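Local coordinates for acetoin utilization protein AcuB, putative (PDB 2O16), which is of uncharacterised function but, as a paired CBS-domain protein named for acetoin utilization, probably senses a small ligand such as a nucleotide, at residues A[13-18]-A[118-123]; A[55-60]-A[81-86]; A[91-96]-A[112-117]. All coordinates share one frame; numbering follows the deposited sequence.

Overall arrangement
Interaction 1 closes a long loop in which the other two lie in series, interaction 2 before interaction 3. Interactions 1 and 3 share one antiparallel sheet: their centres are 10 Å apart, and strands 119-124 and 112-116 are joined by Val-121 N to Val-114 O at 2.9 Å and Gly-122 O to Val-114 N at 2.8 Å, both probable hydrogen bonds. Interaction 2 joins helix 54-64 to the weakly bonded helix 80-83, its centre 18 Å from that of interaction 1 and 23 Å from that of interaction 3, across the chain's centre. Interactions 1 and 2 link the two CBS repeats; interaction 3 stays within the second, consistent with a tandem CBS pair.

Interaction 1. Residues A[13-18]-A[118-123]; sequences RHPHTL and DVLVGI
Arg-13 and Gly-122 are the nearest pair by CA atoms, 4.4 Å apart, where the irregular segment 13-18 passes the strand of 118-123. The touching parts then diverge, their end-to-end directions standing 110° apart. Val-121 and Gly-122 both face Val-114 as a classic beta bulge. Beside it one water takes the N-H of His-14 (His-14 N to water, 2.8 Å) and donates to the Val-121 carbonyl; the 2.5 Å from Val-121 O to this water is doubtfully short.

The side-chain contact is apolar and centred on Pro-15. Its CD sits 3.9 Å from Gly-122 CA, while its CG meets Leu-120 CD2 at 3.8 Å. Ile-123 and the proline run past each other in opposite senses, with Pro-15 CB 4.0 Å from Ile-123 CG1; chi1 of 57° places that CG1 between the backbone N and the carbonyl carbon, and CD1 also touches Pro-15 CB. Thr-17 meets Leu-120 tip to tip through CG2, the branch anti to the carbonyl carbon, 3.6 Å from Leu-120 CD2.

The contact thus packs the loop after strand 12-13, in the first CBS range, against strand 119-124 in the second. Strand 38-42 extends this cluster: Pro-40 packs on Leu-120 and Ile-123, and Val-42 on Thr-17. Leu-18 carries the loop on to helix 24-34 through Ala-27 and Leu-30, while Leu-120 meets Pro-113 of strand 112-116.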
ATOM      1  N   ARG A  13      -4.057   7.001   6.143  1.00 22.26           N
ATOM      2  CA  ARG A  13      -3.633   8.279   5.589  1.00 25.30           C
ATOM      3  C   ARG A  13      -2.153   8.539   5.951  1.00 24.54           C
ATOM      4  O   ARG A  13      -1.601   7.869   6.806  1.00 23.76           O
ATOM      5  CB  ARG A  13      -4.550   9.409   6.100  1.00 25.11           C
ATOM      6  CG  ARG A  13      -6.025   9.188   5.810  1.00 26.97           C
ATOM      7  CD  ARG A  13      -6.854  10.422   6.184  1.00 30.12           C
ATOM      8  NE  ARG A  13      -8.278  10.249   5.880  1.00 37.58           N
ATOM      9  CZ  ARG A  13      -8.921  10.861   4.885  1.00 40.06           C
ATOM     10  NH1 ARG A  13      -8.275  11.705   4.086  1.00 41.81           N
ATOM     11  NH2 ARG A  13     -10.220  10.636   4.696  1.00 41.08           N
ATOM     12  N   HIS A  14      -1.514   9.498   5.300  1.00 25.78           N
ATOM     13  CA  HIS A  14      -0.080   9.778   5.571  1.00 27.19           C
ATOM     14  C   HIS A  14       0.790   8.523   5.664  1.00 25.28           C
ATOM     15  O   HIS A  14       1.519   8.366   6.640  1.00 25.15           O
ATOM     16  CB  HIS A  14       0.125  10.561   6.892  1.00 28.88           C
ATOM     17  CG  HIS A  14      -0.928  11.576   7.168  1.00 34.03           C
ATOM     18  ND1 HIS A  14      -1.190  12.626   6.312  1.00 39.62           N
ATOM     19  CD2 HIS A  14      -1.782  11.710   8.211  1.00 37.80           C
ATOM     20  CE1 HIS A  14      -2.170  13.360   6.812  1.00 40.79           C
ATOM     21  NE2 HIS A  14      -2.544  12.826   7.964  1.00 40.88           N
ATOM     22  N   PRO A  15       0.724   7.607   4.660  1.00 24.32           N
ATOM     23  CA  PRO A  15       1.607   6.451   4.807  1.00 22.78           C
ATOM     24  C   PRO A  15       3.067   6.889   4.678  1.00 22.26           C
ATOM     25  O   PRO A  15       3.352   7.903   4.040  1.00 21.58           O
ATOM     26  CB  PRO A  15       1.234   5.552   3.627  1.00 23.12           C
ATOM     27  CG  PRO A  15       0.651   6.466   2.610  1.00 23.32           C
ATOM     28  CD  PRO A  15      -0.040   7.569   3.404  1.00 23.42           C
ATOM     29  N   HIS A  16       3.947   6.149   5.322  1.00 21.03           N
ATOM     30  CA  HIS A  16       5.388   6.295   5.169  1.00 21.99           C
ATOM     31  C   HIS A  16       5.791   5.833   3.783  1.00 20.10           C
ATOM     32  O   HIS A  16       5.429   4.731   3.346  1.00 20.24           O
ATOM     33  CB  HIS A  16       6.131   5.475   6.209  1.00 22.80           C
ATOM     34  CG  HIS A  16       5.976   6.013   7.602  1.00 24.98           C
ATOM     35  ND1 HIS A  16       4.859   5.762   8.373  1.00 30.00           N
ATOM     36  CD2 HIS A  16       6.787   6.796   8.353  1.00 28.41           C
ATOM     37  CE1 HIS A  16       4.996   6.356   9.550  1.00 30.39           C
ATOM     38  NE2 HIS A  16       6.151   6.998   9.561  1.00 32.11           N
ATOM     39  N   THR A  17       6.565   6.677   3.132  1.00 18.98           N
ATOM     40  CA  THR A  17       6.974   6.488   1.725  1.00 18.87           C
ATOM     41  C   THR A  17       8.500   6.606   1.621  1.00 18.06           C
ATOM     42  O   THR A  17       9.178   7.029   2.578  1.00 17.64           O
ATOM     43  CB  THR A  17       6.342   7.558   0.839  1.00 18.73           C
ATOM     44  OG1 THR A  17       6.738   8.844   1.319  1.00 21.46           O
ATOM     45  CG2 THR A  17       4.819   7.467   0.878  1.00 19.53           C
ATOM     46  N   LEU A  18       9.049   6.234   0.475  1.00 17.39           N
ATOM     47  CA  LEU A  18      10.499   6.353   0.245  1.00 17.99           C
ATOM     48  C   LEU A  18      10.734   6.879  -1.159  1.00 18.28           C
ATOM     49  O   LEU A  18       9.900   6.629  -2.042  1.00 16.58           O
ATOM     50  CB  LEU A  18      11.161   4.983   0.423  1.00 18.48           C
ATOM     51  CG  LEU A  18      11.312   4.515   1.890  1.00 20.40           C
ATOM     52  CD1 LEU A  18      11.910   3.149   1.949  1.00 22.08           C
ATOM     53  CD2 LEU A  18      12.149   5.503   2.786  1.00 22.00           C
ATOM     54  N   ASP A 118      -2.499  12.383  -9.184  1.00 30.00           N
ATOM     55  CA  ASP A 118      -1.167  11.764  -9.077  1.00 30.59           C
ATOM     56  C   ASP A 118      -0.557  11.701  -7.676  1.00 29.42           C
ATOM     57  O   ASP A 118       0.303  10.818  -7.449  1.00 28.97           O
ATOM     58  CB  ASP A 118      -0.144  12.406 -10.023  1.00 31.90           C
ATOM     59  CG  ASP A 118      -0.359  12.048 -11.479  1.00 33.82           C
ATOM     60  OD1 ASP A 118      -1.108  11.089 -11.809  1.00 34.62           O
ATOM     61  OD2 ASP A 118       0.287  12.746 -12.302  1.00 38.42           O
ATOM     62  N   VAL A 119      -0.974  12.598  -6.764  1.00 26.89           N
ATOM     63  CA  VAL A 119      -0.449  12.614  -5.367  1.00 25.88           C
ATOM     64  C   VAL A 119      -0.975  11.440  -4.551  1.00 24.65           C
ATOM     65  O   VAL A 119      -2.185  11.173  -4.543  1.00 24.11           O
ATOM     66  CB  VAL A 119      -0.820  13.899  -4.578  1.00 25.93           C
ATOM     67  CG1 VAL A 119      -0.226  13.854  -3.135  1.00 25.92           C
ATOM     68  CG2 VAL A 119      -0.344  15.155  -5.315  1.00 28.26           C
ATOM     69  N   LEU A 120      -0.068  10.756  -3.864  1.00 22.99           N
ATOM     70  CA  LEU A 120      -0.456   9.678  -2.960  1.00 21.53           C
ATOM     71  C   LEU A 120      -1.117  10.269  -1.720  1.00 20.99           C
ATOM     72  O   LEU A 120      -0.463  11.030  -0.993  1.00 21.06           O
ATOM     73  CB  LEU A 120       0.779   8.891  -2.544  1.00 20.68           C
ATOM     74  CG  LEU A 120       0.474   7.722  -1.609  1.00 20.27           C
ATOM     75  CD1 LEU A 120      -0.159   6.553  -2.380  1.00 19.52           C
ATOM     76  CD2 LEU A 120       1.759   7.327  -0.969  1.00 22.45           C
ATOM     77  N   VAL A 121      -2.403   9.971  -1.495  1.00 19.28           N
ATOM     78  CA  VAL A 121      -3.104  10.466  -0.306  1.00 19.28           C
ATOM     79  C   VAL A 121      -3.332   9.380   0.769  1.00 19.29           C
ATOM     80  O   VAL A 121      -3.683   9.659   1.933  1.00 19.22           O
ATOM     81  CB  VAL A 121      -4.432  11.193  -0.695  1.00 19.69           C
ATOM     82  CG1 VAL A 121      -4.103  12.419  -1.560  1.00 20.00           C
ATOM     83  CG2 VAL A 121      -5.405  10.249  -1.448  1.00 17.53           C
ATOM     84  N   GLY A 122      -3.129   8.125   0.393  1.00 18.17           N
ATOM     85  CA  GLY A 122      -3.336   7.064   1.372  1.00 17.50           C
ATOM     86  C   GLY A 122      -3.017   5.709   0.778  1.00 17.81           C
ATOM     87  O   GLY A 122      -2.683   5.615  -0.394  1.00 17.37           O
ATOM     88  N   ILE A 123      -3.136   4.661   1.599  1.00 18.61           N
ATOM     89  CA  ILE A 123      -3.082   3.274   1.110  1.00 19.03           C
ATOM     90  C   ILE A 123      -4.186   2.460   1.760  1.00 18.78           C
ATOM     91  O   ILE A 123      -4.604   2.770   2.881  1.00 18.09           O
ATOM     92  CB  ILE A 123      -1.717   2.566   1.393  1.00 19.34           C
ATOM     93  CG1 ILE A 123      -1.379   2.582   2.909  1.00 18.68           C
ATOM     94  CG2 ILE A 123      -0.605   3.204   0.501  1.00 21.97           C
ATOM     95  CD1 ILE A 123      -0.085   1.757   3.309  1.00 21.82           C
TER
HETATM   96  O   HOH W   1      -3.000  11.314   3.709  1.00 37.98           O

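Interaction 2. Residues A[55-60]-A[81-86]; sequences RDLLAA and FEVMHT
The carboxylate of Asp-56 and the imidazole of His-85 meet steeply, their planes 78° apart. Asp-56 OD1 approaches the ring obliquely, 3.5 Å from His-85 NE2 and 3.7 Å from His-85 CD2, a proximity without the geometry of a hydrogen bond. The other oxygen, Asp-56 OD2, accepts a hydrogen bond from the backbone N of Ser-53, just ahead of helix 54-64, which helps fix the turn of the carboxylate. A water accepts the N-H of His-85 (His-85 N to water, 2.8 Å) and, lying 2.8 Å from Asp-56 OD2, probably also donates to that oxygen.

Next to this polar pair, Val-83 supplies the apolar half. With CG1 anti to the backbone N (chi1 176°), that methyl is directed at the helix, where it is 4.1 Å from Asp-56 CB and 4.2 Å from Leu-57 CD2. Ala-60, one turn further on, borders the same methyl with its CB 4.5 Å from Val-83 CG1. Leu-57 starts away from the 81-86 segment, yet its end returns to it; the same side chain packs on Leu-24, Ala-27 and Met-31 of helix 24-34.

A phosphate ion, probably from the crystallisation liquor, lies about 3 Å from the Asp-56 side chain, with one of its oxygens close to both Asp-56 OD1 and His-85 NE2. Ser-53 and Asp-56 fit the (Thr/Ser)-x-x-Asp pattern that, in nucleotide-binding CBS domains, lines the ligand cleft. The arrangement is thus consistent with a CBS-pair pocket, although the natural ligand remains unknown.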
ATOM      1  N   ARG A  55       7.096  -8.992   0.342  1.00 20.51           N
ATOM      2  CA  ARG A  55       7.318 -10.048  -0.635  1.00 21.58           C
ATOM      3  C   ARG A  55       8.320  -9.640  -1.729  1.00 21.67           C
ATOM      4  O   ARG A  55       9.151 -10.451  -2.169  1.00 21.81           O
ATOM      5  CB  ARG A  55       5.996 -10.558  -1.240  1.00 22.64           C
ATOM      6  CG  ARG A  55       6.230 -11.730  -2.240  1.00 25.83           C
ATOM      7  CD  ARG A  55       4.934 -12.409  -2.667  0.10 22.65           C
ATOM      8  NE  ARG A  55       5.139 -13.381  -3.742  0.10 24.11           N
ATOM      9  CZ  ARG A  55       4.183 -14.154  -4.256  0.10 24.47           C
ATOM     10  NH1 ARG A  55       2.939 -14.086  -3.796  0.10 24.72           N
ATOM     11  NH2 ARG A  55       4.470 -15.005  -5.234  0.10 24.57           N
ATOM     12  N   ASP A  56       8.237  -8.400  -2.193  1.00 22.33           N
ATOM     13  CA  ASP A  56       9.209  -7.872  -3.164  1.00 21.90           C
ATOM     14  C   ASP A  56      10.627  -7.908  -2.600  1.00 21.99           C
ATOM     15  O   ASP A  56      11.573  -8.296  -3.291  1.00 20.39           O
ATOM     16  CB  ASP A  56       8.865  -6.421  -3.558  1.00 22.15           C
ATOM     17  CG  ASP A  56       7.570  -6.313  -4.358  1.00 23.03           C
ATOM     18  OD1 ASP A  56       7.249  -7.261  -5.110  1.00 24.17           O
ATOM     19  OD2 ASP A  56       6.870  -5.288  -4.227  1.00 22.84           O
ATOM     20  N   LEU A  57      10.774  -7.435  -1.358  1.00 22.57           N
ATOM     21  CA  LEU A  57      12.101  -7.355  -0.728  1.00 24.06           C
ATOM     22  C   LEU A  57      12.657  -8.748  -0.507  1.00 24.63           C
ATOM     23  O   LEU A  57      13.831  -9.006  -0.786  1.00 24.75           O
ATOM     24  CB  LEU A  57      12.064  -6.570   0.604  1.00 23.16           C
ATOM     25  CG  LEU A  57      11.572  -5.121   0.540  1.00 24.81           C
ATOM     26  CD1 LEU A  57      11.874  -4.392   1.838  1.00 26.78           C
ATOM     27  CD2 LEU A  57      12.171  -4.364  -0.653  1.00 24.14           C
ATOM     28  N   LEU A  58      11.799  -9.654  -0.044  1.00 26.02           N
ATOM     29  CA  LEU A  58      12.220 -11.032   0.209  1.00 27.93           C
ATOM     30  C   LEU A  58      12.628 -11.727  -1.089  1.00 28.43           C
ATOM     31  O   LEU A  58      13.648 -12.422  -1.133  1.00 28.99           O
ATOM     32  CB  LEU A  58      11.147 -11.834   0.967  1.00 27.54           C
ATOM     33  CG  LEU A  58      10.847 -11.479   2.429  1.00 30.03           C
ATOM     34  CD1 LEU A  58       9.656 -12.291   2.907  1.00 29.15           C
ATOM     35  CD2 LEU A  58      12.052 -11.680   3.382  1.00 30.55           C
ATOM     36  N   ALA A  59      11.867 -11.522  -2.157  1.00 29.58           N
ATOM     37  CA  ALA A  59      12.236 -12.099  -3.465  1.00 30.39           C
ATOM     38  C   ALA A  59      13.554 -11.541  -4.040  1.00 31.56           C
ATOM     39  O   ALA A  59      14.333 -12.279  -4.652  1.00 31.44           O
ATOM     40  CB  ALA A  59      11.123 -11.919  -4.464  1.00 31.08           C
ATOM     41  N   ALA A  60      13.810 -10.247  -3.855  1.00 31.62           N
ATOM     42  CA  ALA A  60      15.063  -9.675  -4.350  1.00 32.65           C
ATOM     43  C   ALA A  60      16.238 -10.225  -3.542  1.00 33.24           C
ATOM     44  O   ALA A  60      17.285 -10.541  -4.104  1.00 33.33           O
ATOM     45  CB  ALA A  60      15.033  -8.164  -4.276  1.00 33.00           C
ATOM     46  N   PHE A  81      13.818   1.809  -7.185  1.00 22.85           N
ATOM     47  CA  PHE A  81      13.323   1.831  -8.577  1.00 24.16           C
ATOM     48  C   PHE A  81      13.620   0.523  -9.361  1.00 25.46           C
ATOM     49  O   PHE A  81      12.880   0.180 -10.307  1.00 24.83           O
ATOM     50  CB  PHE A  81      13.733   3.102  -9.353  1.00 24.65           C
ATOM     51  CG  PHE A  81      15.192   3.133  -9.802  1.00 25.92           C
ATOM     52  CD1 PHE A  81      15.620   2.386 -10.916  1.00 29.00           C
ATOM     53  CD2 PHE A  81      16.118   3.924  -9.135  1.00 25.58           C
ATOM     54  CE1 PHE A  81      16.968   2.419 -11.325  1.00 29.84           C
ATOM     55  CE2 PHE A  81      17.446   3.974  -9.529  1.00 27.35           C
ATOM     56  CZ  PHE A  81      17.878   3.211 -10.632  1.00 28.81           C
ATOM     57  N   GLU A  82      14.681  -0.192  -8.975  1.00 25.66           N
ATOM     58  CA  GLU A  82      14.997  -1.503  -9.591  1.00 28.51           C
ATOM     59  C   GLU A  82      14.178  -2.655  -9.011  1.00 27.59           C
ATOM     60  O   GLU A  82      14.078  -3.716  -9.622  1.00 28.75           O
ATOM     61  CB  GLU A  82      16.499  -1.829  -9.480  1.00 28.16           C
ATOM     62  CG  GLU A  82      17.346  -0.880 -10.305  1.00 31.11           C
ATOM     63  CD  GLU A  82      18.817  -1.248 -10.389  1.00 33.02           C
ATOM     64  OE1 GLU A  82      19.279  -2.168  -9.673  1.00 36.95           O
ATOM     65  OE2 GLU A  82      19.518  -0.594 -11.199  1.00 38.83           O
ATOM     66  N   VAL A  83      13.656  -2.480  -7.802  1.00 27.04           N
ATOM     67  CA  VAL A  83      12.911  -3.549  -7.133  1.00 26.77           C
ATOM     68  C   VAL A  83      11.400  -3.422  -7.407  1.00 25.85           C
ATOM     69  O   VAL A  83      10.693  -4.431  -7.586  1.00 26.51           O
ATOM     70  CB  VAL A  83      13.197  -3.552  -5.610  1.00 27.16           C
ATOM     71  CG1 VAL A  83      12.351  -4.606  -4.878  1.00 29.20           C
ATOM     72  CG2 VAL A  83      14.729  -3.785  -5.328  1.00 27.62           C
ATOM     73  N   MET A  84      10.896  -2.193  -7.455  1.00 23.14           N
ATOM     74  CA  MET A  84       9.445  -2.015  -7.555  1.00 21.57           C
ATOM     75  C   MET A  84       8.924  -2.459  -8.943  1.00 20.79           C
ATOM     76  O   MET A  84       9.600  -2.284  -9.983  1.00 19.72           O
ATOM     77  CB  MET A  84       9.051  -0.560  -7.270  1.00 20.30           C
ATOM     78  CG  MET A  84       9.467   0.406  -8.361  1.00 19.43           C
ATOM     79  SD  MET A  84       9.408   2.098  -7.739  1.00 21.43           S
ATOM     80  CE  MET A  84       9.611   3.056  -9.249  1.00 21.85           C
ATOM     81  N   HIS A  85       7.725  -3.038  -8.931  1.00 19.68           N
ATOM     82  CA  HIS A  85       7.038  -3.455 -10.150  1.00 19.74           C
ATOM     83  C   HIS A  85       6.691  -2.247 -10.994  1.00 19.09           C
ATOM     84  O   HIS A  85       6.289  -1.213 -10.452  1.00 18.53           O
ATOM     85  CB  HIS A  85       5.756  -4.212  -9.773  1.00 19.82           C
ATOM     86  CG  HIS A  85       6.017  -5.633  -9.388  1.00 23.22           C
ATOM     87  ND1 HIS A  85       6.749  -6.493 -10.185  1.00 30.88           N
ATOM     88  CD2 HIS A  85       5.672  -6.341  -8.292  1.00 26.39           C
ATOM     89  CE1 HIS A  85       6.835  -7.675  -9.593  1.00 28.33           C
ATOM     90  NE2 HIS A  85       6.188  -7.608  -8.447  1.00 26.83           N
ATOM     91  N   THR A  86       6.852  -2.386 -12.314  1.00 18.14           N
ATOM     92  CA  THR A  86       6.554  -1.295 -13.248  1.00 17.76           C
ATOM     93  C   THR A  86       5.036  -1.151 -13.446  1.00 17.20           C
ATOM     94  O   THR A  86       4.565  -0.097 -13.844  1.00 18.74           O
ATOM     95  CB  THR A  86       7.283  -1.527 -14.599  1.00 18.52           C
ATOM     96  OG1 THR A  86       6.940  -2.825 -15.083  1.00 17.38           O
ATOM     97  CG2 THR A  86       8.828  -1.475 -14.413  1.00 18.74           C
TER
HETATM   98  O   HOH W   2       6.430  -3.751  -6.503  1.00 22.19           O

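Interaction 3. Residues A[91-96]-A[112-117]; sequences VAPQAG and LPVVAK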
ATOM      1  N   VAL A  91      -6.218   3.595  -6.809  1.00 18.42           N
ATOM      2  CA  VAL A  91      -7.643   3.948  -6.808  1.00 18.29           C
ATOM      3  C   VAL A  91      -7.792   5.403  -6.362  1.00 18.62           C
ATOM      4  O   VAL A  91      -6.909   5.932  -5.678  1.00 20.02           O
ATOM      5  CB  VAL A  91      -8.438   2.991  -5.866  1.00 17.89           C
ATOM      6  CG1 VAL A  91      -8.087   3.239  -4.354  1.00 16.23           C
ATOM      7  CG2 VAL A  91      -9.974   3.094  -6.071  1.00 17.31           C
ATOM      8  N   ALA A  92      -8.903   6.045  -6.724  1.00 19.20           N
ATOM      9  CA  ALA A  92      -9.219   7.404  -6.228  1.00 19.13           C
ATOM     10  C   ALA A  92      -9.866   7.378  -4.841  1.00 19.33           C
ATOM     11  O   ALA A  92     -10.555   6.407  -4.494  1.00 19.23           O
ATOM     12  CB  ALA A  92     -10.132   8.149  -7.234  1.00 19.09           C
ATOM     13  N   PRO A  93      -9.629   8.426  -4.015  1.00 20.93           N
ATOM     14  CA  PRO A  93     -10.183   8.438  -2.655  1.00 20.96           C
ATOM     15  C   PRO A  93     -11.708   8.419  -2.556  1.00 21.79           C
ATOM     16  O   PRO A  93     -12.220   7.967  -1.557  1.00 22.02           O
ATOM     17  CB  PRO A  93      -9.657   9.752  -2.073  1.00 21.09           C
ATOM     18  CG  PRO A  93      -9.385  10.595  -3.256  1.00 22.19           C
ATOM     19  CD  PRO A  93      -8.833   9.637  -4.268  1.00 20.27           C
ATOM     20  N   GLN A  94     -12.417   8.886  -3.582  1.00 22.64           N
ATOM     21  CA  GLN A  94     -13.877   8.903  -3.537  1.00 24.03           C
ATOM     22  C   GLN A  94     -14.498   7.548  -3.922  1.00 23.99           C
ATOM     23  O   GLN A  94     -15.728   7.382  -3.842  1.00 24.19           O
ATOM     24  CB  GLN A  94     -14.433  10.019  -4.445  1.00 23.68           C
ATOM     25  CG  GLN A  94     -14.173   9.775  -5.936  1.00 28.65           C
ATOM     26  CD  GLN A  94     -12.836  10.340  -6.437  1.00 32.51           C
ATOM     27  OE1 GLN A  94     -11.956  10.735  -5.645  1.00 31.39           O
ATOM     28  NE2 GLN A  94     -12.698  10.410  -7.775  1.00 33.20           N
ATOM     29  N   ALA A  95     -13.673   6.577  -4.337  1.00 22.70           N
ATOM     30  CA  ALA A  95     -14.213   5.271  -4.759  1.00 22.08           C
ATOM     31  C   ALA A  95     -15.026   4.625  -3.637  1.00 21.96           C
ATOM     32  O   ALA A  95     -14.732   4.838  -2.470  1.00 20.83           O
ATOM     33  CB  ALA A  95     -13.105   4.339  -5.227  1.00 22.24           C
ATOM     34  N   GLY A  96     -16.041   3.834  -3.997  1.00 21.83           N
ATOM     35  CA  GLY A  96     -16.824   3.118  -2.989  1.00 21.39           C
ATOM     36  C   GLY A  96     -15.984   1.992  -2.391  1.00 21.24           C
ATOM     37  O   GLY A  96     -15.246   1.290  -3.111  1.00 19.22           O
ATOM     38  N   LEU A 112      -3.617  -1.359  -1.974  1.00 19.52           N
ATOM     39  CA  LEU A 112      -4.047  -0.466  -3.035  1.00 18.45           C
ATOM     40  C   LEU A 112      -3.748   0.985  -2.623  1.00 19.22           C
ATOM     41  O   LEU A 112      -4.419   1.536  -1.746  1.00 17.42           O
ATOM     42  CB  LEU A 112      -5.539  -0.724  -3.323  1.00 18.72           C
ATOM     43  CG  LEU A 112      -6.308  -0.058  -4.466  1.00 21.15           C
ATOM     44  CD1 LEU A 112      -5.672  -0.418  -5.837  1.00 22.79           C
ATOM     45  CD2 LEU A 112      -7.797  -0.496  -4.396  1.00 19.73           C
ATOM     46  N   PRO A 113      -2.711   1.602  -3.237  1.00 18.80           N
ATOM     47  CA  PRO A 113      -2.453   3.034  -3.040  1.00 18.74           C
ATOM     48  C   PRO A 113      -3.642   3.858  -3.510  1.00 18.41           C
ATOM     49  O   PRO A 113      -4.288   3.490  -4.477  1.00 18.37           O
ATOM     50  CB  PRO A 113      -1.250   3.321  -3.948  1.00 18.26           C
ATOM     51  CG  PRO A 113      -0.632   1.954  -4.228  1.00 20.06           C
ATOM     52  CD  PRO A 113      -1.742   0.965  -4.150  1.00 19.12           C
ATOM     53  N   VAL A 114      -3.919   4.952  -2.805  1.00 17.97           N
ATOM     54  CA  VAL A 114      -5.030   5.847  -3.092  1.00 17.87           C
ATOM     55  C   VAL A 114      -4.387   7.155  -3.555  1.00 18.25           C
ATOM     56  O   VAL A 114      -3.522   7.729  -2.871  1.00 18.69           O
ATOM     57  CB  VAL A 114      -5.891   6.095  -1.808  1.00 17.96           C
ATOM     58  CG1 VAL A 114      -7.090   7.040  -2.070  1.00 16.78           C
ATOM     59  CG2 VAL A 114      -6.358   4.762  -1.219  1.00 17.92           C
ATOM     60  N   VAL A 115      -4.763   7.593  -4.750  1.00 19.89           N
ATOM     61  CA  VAL A 115      -4.126   8.755  -5.368  1.00 20.66           C
ATOM     62  C   VAL A 115      -5.192   9.775  -5.803  1.00 21.91           C
ATOM     63  O   VAL A 115      -6.259   9.394  -6.273  1.00 21.94           O
ATOM     64  CB  VAL A 115      -3.261   8.354  -6.590  1.00 21.15           C
ATOM     65  CG1 VAL A 115      -2.020   7.486  -6.149  1.00 18.64           C
ATOM     66  CG2 VAL A 115      -4.079   7.604  -7.601  1.00 23.25           C
ATOM     67  N   ALA A 116      -4.884  11.057  -5.612  1.00 23.18           N
ATOM     68  CA  ALA A 116      -5.722  12.151  -6.088  1.00 25.94           C
ATOM     69  C   ALA A 116      -4.778  13.073  -6.856  1.00 27.25           C
ATOM     70  O   ALA A 116      -3.791  13.572  -6.290  1.00 27.88           O
ATOM     71  CB  ALA A 116      -6.366  12.865  -4.939  1.00 25.80           C
ATOM     72  N   LYS A 117      -5.040  13.232  -8.147  1.00 28.88           N
ATOM     73  CA  LYS A 117      -4.204  14.094  -9.023  1.00 30.89           C
ATOM     74  C   LYS A 117      -2.731  13.683  -9.028  1.00 30.19           C
ATOM     75  O   LYS A 117      -1.831  14.531  -8.896  1.00 30.77           O
ATOM     76  CB  LYS A 117      -4.335  15.561  -8.587  1.00 30.64           C
ATOM     77  CG  LYS A 117      -5.753  16.121  -8.752  1.00 34.50           C
ATOM     78  CD  LYS A 117      -5.780  17.590  -8.328  1.00 38.75           C
ATOM     79  CE  LYS A 117      -7.174  18.216  -8.418  1.00 40.81           C
ATOM     80  NZ  LYS A 117      -7.197  19.589  -7.797  1.00 42.45           N
TER
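Val-91, in the loop before helix 97-106, pairs through both its backbone polar atoms with strand 112-116, whose other neighbour is strand 119-124, within the second CBS range. Its N donates to Pro-113 O at 3.0 Å, in the carbonyl plane but bent (145° at the hydrogen), and its O accepts from Val-115 N at 2.9 Å with a straighter 163°. Flanking Val-114, these bonds have the pattern of a single parallel bridge. The Val-91 side chain crosses Leu-112 at about a right angle; its CG1, set between the backbone N and the carbonyl carbon, lies 3.7 Å from Leu-112 CD2 and 3.9 Å from Val-114 CG2.

Ala-92 adds a nearly linear CA-H...O contact, its CA 3.6 Å from Val-115 O (171° at the hydrogen). Pro-93 brings CD to 3.3 Å from that same oxygen, and its CA packs on Val-114 CG1 at 3.4 Å. Pro-93 CD also lies 4.1 Å from Ala-116 CB. From Ala-92 to Ala-95 the chain makes a type I turn, delivering Gly-96 to the helix N-cap.

Chemically, N-H...O bonds between these two segments are confined to Val-91: proline has no N-H to offer Val-115 O, so carbon-bound hydrogens and apolar packing take over.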